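Local coordinates for protein cytochrome c' (Thermochromatium tepidum, PDB 3VRC) that carries a covalently bound heme c in a helical fold and probably takes part in electron transfer in a purple photosynthetic bacterium, at residues L3-Y16 and L57-T71. Residues are numbered along the deposited sequence; the frame is centred on the assembly and turned at random.
With HEC (heme c), chain L.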
# COMPACT_ATOMS: atom_id res chain seq x y z
N LEU B 3 -0.80 3.94 -17.25
CA LEU B 3 -0.78 5.11 -16.41
C LEU B 3 -0.06 6.27 -17.07
O LEU B 3 1.08 6.11 -17.53
CB LEU B 3 -0.11 4.76 -15.08
CG LEU B 3 -0.97 4.17 -13.99
CD1 LEU B 3 -1.56 2.82 -14.34
CD2 LEU B 3 -0.07 4.04 -12.76
N SER B 4 -0.67 7.45 -17.04
CA SER B 4 -0.05 8.69 -17.45
C SER B 4 1.09 9.00 -16.51
O SER B 4 1.15 8.48 -15.40
CB SER B 4 -1.06 9.84 -17.43
OG SER B 4 -1.40 10.09 -16.06
N PRO B 5 1.96 9.91 -16.90
CA PRO B 5 3.00 10.33 -15.98
C PRO B 5 2.45 10.87 -14.65
O PRO B 5 2.98 10.53 -13.59
CB PRO B 5 3.75 11.39 -16.83
CG PRO B 5 3.64 10.88 -18.24
CD PRO B 5 2.20 10.45 -18.28
N GLU B 6 1.40 11.66 -14.69
CA GLU B 6 0.79 12.16 -13.48
C GLU B 6 0.30 11.01 -12.58
O GLU B 6 0.54 11.02 -11.38
CB GLU B 6 -0.41 13.05 -13.82
CG GLU B 6 -1.19 13.50 -12.59
CD GLU B 6 -2.33 14.42 -12.95
OE1 GLU B 6 -2.17 15.27 -13.82
OE2 GLU B 6 -3.40 14.35 -12.35
N GLU B 7 -0.34 10.03 -13.19
CA GLU B 7 -0.82 8.89 -12.42
C GLU B 7 0.35 8.07 -11.85
O GLU B 7 0.22 7.51 -10.75
CB GLU B 7 -1.73 8.02 -13.29
CG GLU B 7 -3.05 8.74 -13.60
CD GLU B 7 -3.82 8.01 -14.66
OE1 GLU B 7 -3.29 7.53 -15.67
OE2 GLU B 7 -5.02 7.82 -14.44
N GLN B 8 1.44 7.92 -12.59
CA GLN B 8 2.59 7.17 -12.07
C GLN B 8 3.15 7.88 -10.84
O GLN B 8 3.47 7.24 -9.84
CB GLN B 8 3.67 7.05 -13.15
CG GLN B 8 3.31 6.07 -14.22
CD GLN B 8 4.36 6.11 -15.31
OE1 GLN B 8 5.51 5.82 -15.06
NE2 GLN B 8 3.98 6.58 -16.50
N ILE B 9 3.27 9.20 -10.89
CA ILE B 9 3.78 9.97 -9.75
C ILE B 9 2.84 9.78 -8.57
O ILE B 9 3.27 9.48 -7.44
CB ILE B 9 3.95 11.45 -10.09
CG1 ILE B 9 5.06 11.65 -11.14
CG2 ILE B 9 4.24 12.25 -8.87
CD1 ILE B 9 5.03 13.05 -11.78
N GLU B 10 1.54 9.96 -8.79
CA GLU B 10 0.62 9.82 -7.67
C GLU B 10 0.63 8.41 -7.10
O GLU B 10 0.53 8.23 -5.89
CB GLU B 10 -0.78 10.19 -8.09
CG GLU B 10 -0.91 11.69 -8.31
CD GLU B 10 -2.26 12.00 -8.82
OE1 GLU B 10 -2.69 11.33 -9.83
OE2 GLU B 10 -2.92 12.90 -8.21
N THR B 11 0.75 7.42 -7.95
CA THR B 11 0.69 6.03 -7.49
C THR B 11 1.95 5.69 -6.68
O THR B 11 1.85 5.00 -5.66
CB THR B 11 0.46 5.09 -8.63
OG1 THR B 11 -0.77 5.44 -9.31
CG2 THR B 11 0.32 3.63 -8.17
N ARG B 12 3.13 6.11 -7.16
CA ARG B 12 4.32 5.79 -6.38
C ARG B 12 4.27 6.51 -5.07
O ARG B 12 4.62 5.94 -4.01
CB ARG B 12 5.61 6.04 -7.20
CG ARG B 12 5.97 7.51 -7.45
CD ARG B 12 6.85 7.62 -8.69
NE ARG B 12 7.40 8.95 -8.85
CZ ARG B 12 7.94 9.41 -9.99
NH1 ARG B 12 7.94 8.64 -11.09
NH2 ARG B 12 8.54 10.60 -9.97
N GLN B 13 3.84 7.78 -5.04
CA GLN B 13 3.71 8.51 -3.81
C GLN B 13 2.77 7.79 -2.84
O GLN B 13 3.02 7.76 -1.63
CB GLN B 13 3.20 9.94 -4.06
CG GLN B 13 4.30 10.78 -4.73
CD GLN B 13 3.79 12.15 -5.16
OE1 GLN B 13 2.58 12.39 -5.30
NE2 GLN B 13 4.72 13.03 -5.46
N ALA B 14 1.67 7.24 -3.35
CA ALA B 14 0.73 6.49 -2.51
C ALA B 14 1.43 5.29 -1.88
O ALA B 14 1.23 4.98 -0.68
CB ALA B 14 -0.48 6.04 -3.33
N GLY B 15 2.18 4.53 -2.67
CA GLY B 15 2.87 3.38 -2.09
C GLY B 15 3.84 3.75 -1.00
O GLY B 15 3.87 3.11 0.05
N TYR B 16 4.63 4.81 -1.23
CA TYR B 16 5.56 5.23 -0.18
C TYR B 16 4.84 5.71 1.06
O TYR B 16 5.23 5.39 2.18
CB TYR B 16 6.50 6.35 -0.72
CG TYR B 16 7.39 5.93 -1.81
CD1 TYR B 16 8.24 4.82 -1.70
CD2 TYR B 16 7.43 6.67 -3.01
CE1 TYR B 16 9.06 4.42 -2.75
CE2 TYR B 16 8.24 6.27 -4.05
CZ TYR B 16 9.03 5.14 -3.95
OH TYR B 16 9.79 4.72 -5.03
N LEU B 57 6.62 2.67 -12.25
CA LEU B 57 6.04 3.99 -12.01
C LEU B 57 7.03 5.15 -12.23
O LEU B 57 6.74 6.30 -11.86
CB LEU B 57 5.45 4.03 -10.60
CG LEU B 57 4.41 2.95 -10.31
CD1 LEU B 57 4.04 2.90 -8.83
CD2 LEU B 57 3.15 3.17 -11.14
N TYR B 58 8.20 4.81 -12.82
CA TYR B 58 9.25 5.79 -13.08
C TYR B 58 9.49 5.98 -14.58
O TYR B 58 10.63 6.06 -15.04
CB TYR B 58 10.56 5.53 -12.31
CG TYR B 58 10.45 5.79 -10.84
CD1 TYR B 58 10.75 7.04 -10.35
CD2 TYR B 58 9.92 4.79 -9.97
CE1 TYR B 58 10.63 7.31 -9.05
CE2 TYR B 58 9.80 5.07 -8.61
CZ TYR B 58 10.18 6.32 -8.15
OH TYR B 58 10.04 6.71 -6.86
N GLY B 59 8.39 6.05 -15.36
CA GLY B 59 8.48 6.13 -16.81
C GLY B 59 8.87 7.50 -17.25
O GLY B 59 8.97 8.46 -16.51
N PRO B 60 9.01 7.65 -18.57
CA PRO B 60 9.26 8.96 -19.19
C PRO B 60 8.19 9.96 -18.82
O PRO B 60 7.00 9.61 -18.76
CB PRO B 60 9.21 8.66 -20.69
CG PRO B 60 9.52 7.21 -20.81
CD PRO B 60 9.01 6.55 -19.55
N GLY B 61 8.62 11.19 -18.54
CA GLY B 61 7.76 12.30 -18.22
C GLY B 61 7.48 12.41 -16.75
O GLY B 61 6.83 13.37 -16.31
N THR B 62 7.99 11.45 -15.96
CA THR B 62 7.71 11.47 -14.53
C THR B 62 8.80 12.15 -13.68
O THR B 62 8.79 12.08 -12.43
CB THR B 62 7.41 10.07 -13.92
OG1 THR B 62 8.62 9.28 -13.91
CG2 THR B 62 6.29 9.39 -14.61
N ASP B 63 9.74 12.78 -14.37
CA ASP B 63 10.80 13.60 -13.73
C ASP B 63 10.43 15.06 -13.34
O ASP B 63 11.19 15.77 -12.63
CB ASP B 63 12.12 13.47 -14.51
CG ASP B 63 11.98 13.83 -15.99
OD1 ASP B 63 10.87 13.83 -16.59
OD2 ASP B 63 13.05 14.12 -16.60
N LYS B 64 9.27 15.49 -13.82
CA LYS B 64 8.88 16.88 -13.75
C LYS B 64 7.62 16.90 -12.96
O LYS B 64 6.91 15.91 -12.90
CB LYS B 64 8.58 17.42 -15.16
CG LYS B 64 9.56 17.05 -16.27
CD LYS B 64 9.09 17.61 -17.61
CE LYS B 64 7.81 16.95 -18.11
NZ LYS B 64 8.04 15.54 -18.55
N ASN B 65 7.34 18.02 -12.33
CA ASN B 65 6.02 18.21 -11.77
C ASN B 65 5.02 18.22 -12.92
O ASN B 65 5.37 18.61 -14.04
CB ASN B 65 5.96 19.52 -11.00
CG ASN B 65 6.99 19.57 -9.89
OD1 ASN B 65 7.42 18.51 -9.36
ND2 ASN B 65 7.36 20.75 -9.50
N VAL B 66 3.80 17.78 -12.65
CA VAL B 66 2.72 17.78 -13.66
C VAL B 66 1.58 18.65 -13.10
O VAL B 66 0.77 18.16 -12.29
CB VAL B 66 2.25 16.33 -13.98
CG1 VAL B 66 1.21 16.33 -15.09
CG2 VAL B 66 3.45 15.46 -14.38
N GLY B 67 1.53 19.93 -13.49
CA GLY B 67 0.61 20.89 -12.86
C GLY B 67 0.74 20.94 -11.34
O GLY B 67 1.84 21.15 -10.81
N ALA B 68 -0.39 20.74 -10.64
CA ALA B 68 -0.44 20.71 -9.17
C ALA B 68 0.19 19.45 -8.55
O ALA B 68 0.41 19.38 -7.32
CB ALA B 68 -1.89 20.86 -8.69
N VAL B 69 0.45 18.44 -9.39
CA VAL B 69 1.15 17.21 -8.97
C VAL B 69 2.68 17.37 -9.01
O VAL B 69 3.32 17.39 -10.05
CB VAL B 69 0.70 15.97 -9.79
CG1 VAL B 69 1.47 14.72 -9.36
CG2 VAL B 69 -0.83 15.79 -9.66
N LYS B 70 3.24 17.54 -7.83
CA LYS B 70 4.67 17.80 -7.67
C LYS B 70 5.37 16.51 -7.27
O LYS B 70 4.84 15.72 -6.49
CB LYS B 70 4.90 18.82 -6.59
CG LYS B 70 4.26 20.13 -6.97
CD LYS B 70 4.90 21.34 -6.28
CE LYS B 70 4.18 22.63 -6.67
NZ LYS B 70 4.14 22.94 -8.13
N THR B 71 6.55 16.26 -7.81
CA THR B 71 7.37 15.13 -7.45
C THR B 71 8.56 15.55 -6.62
O THR B 71 9.10 16.64 -6.83
CB THR B 71 7.79 14.32 -8.72
OG1 THR B 71 8.53 13.20 -8.27
CG2 THR B 71 8.68 15.10 -9.73
FE HEC L . 10.63 6.60 -0.34
CHA HEC L . 9.05 9.49 -1.41
CHB HEC L . 8.78 6.64 2.56
CHC HEC L . 11.76 3.49 0.44
CHD HEC L . 12.44 6.58 -3.22
NA HEC L . 9.22 7.89 0.48
C1A HEC L . 8.70 9.00 -0.11
C2A HEC L . 7.84 9.68 0.80
C3A HEC L . 7.76 8.88 1.97
C4A HEC L . 8.61 7.75 1.67
CMA HEC L . 6.94 9.07 3.18
CAA HEC L . 7.23 11.03 0.58
CBA HEC L . 5.78 11.08 0.66
CGA HEC L . 5.26 10.19 -0.41
O1A HEC L . 4.24 9.48 -0.08
O2A HEC L . 5.69 10.16 -1.57
NB HEC L . 10.28 5.29 1.19
C1B HEC L . 9.54 5.48 2.27
C2B HEC L . 9.67 4.41 3.24
C3B HEC L . 10.50 3.50 2.59
C4B HEC L . 10.86 4.07 1.31
CMB HEC L . 9.03 4.30 4.56
CAB HEC L . 11.05 2.17 3.07
CBB HEC L . 10.14 1.28 3.82
NC HEC L . 11.88 5.26 -1.24
C1C HEC L . 12.26 4.04 -0.76
C2C HEC L . 13.27 3.41 -1.61
C3C HEC L . 13.43 4.32 -2.67
C4C HEC L . 12.57 5.45 -2.38
CMC HEC L . 13.92 2.11 -1.29
CAC HEC L . 14.36 4.24 -3.86
CBC HEC L . 14.86 2.88 -4.21
ND HEC L . 10.78 7.81 -1.95
C1D HEC L . 11.55 7.64 -3.05
C2D HEC L . 11.36 8.67 -4.03
C3D HEC L . 10.35 9.46 -3.57
C4D HEC L . 9.97 8.87 -2.27
CMD HEC L . 12.13 8.81 -5.33
CAD HEC L . 9.66 10.63 -4.21
CBD HEC L . 8.44 10.13 -5.04
CGD HEC L . 7.78 11.24 -5.83
O1D HEC L . 7.52 12.32 -5.21
O2D HEC L . 7.57 11.06 -7.04
O HOH W 1 5.62 7.28 -18.92
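Arg12, near the start of helix 5-31 in the four-helix bundle of cytochrome c', grips Leu57 and Thr62 of segment 57-71, part of the loop between helices 36-50 and 75-78, and a heme propionate. Its CG sits between backbone N and carbonyl carbon (chi1 71°), and the extended chain beyond carries the guanidinium into the loop. There Arg12 NH1 donates to Leu57 O (2.7 Å) and to Thr62 OG1, both near the guanidinium plane, while NH2 reaches Thr62 O, so arginine's several N-H groups suit a loop rich in acceptors. On the heme side Arg12 NE donates to HEC O2D at 2.8 Å, an oxygen that also accepts from Thr71 OG1 and, through a more bent bond, from Arg12 NH2. A leucine here would probably leave HEC O2D without the arginine's charge and Tyr58 without its stacked guanidinium, and strip Leu57 O and Thr62 of these donors.

Flat groups complete the grip. The guanidinium is stacked on the Tyr58 ring, centres 4.1 Å apart and planes at 9°, with Ile9 CG1 over its opposite face. Tyr58 OH lies 2.7 Å from Tyr16 OH in a hydrogen bond at the edge of both rings, and the Tyr16 ring lies face-on over the heme, CD1 3.3 Å from the iron.

Apolar patches flank the helix. On one side branched Ile9 reaches Val69 CG1 with CG2 (3.7 Å) and Val66 with CD1; on the other, Leu57 CD1 meets Thr11 CG2, near Trp21 of the second subunit.

Glutamines serve backbone groups. Gln8 OE1 accepts from Gly59 N, where a CB would collide with that oxygen, and Gln13 NE2 donates to Lys70 O (2.9 Å) and, nearly straight at 177°, to HEC O1D.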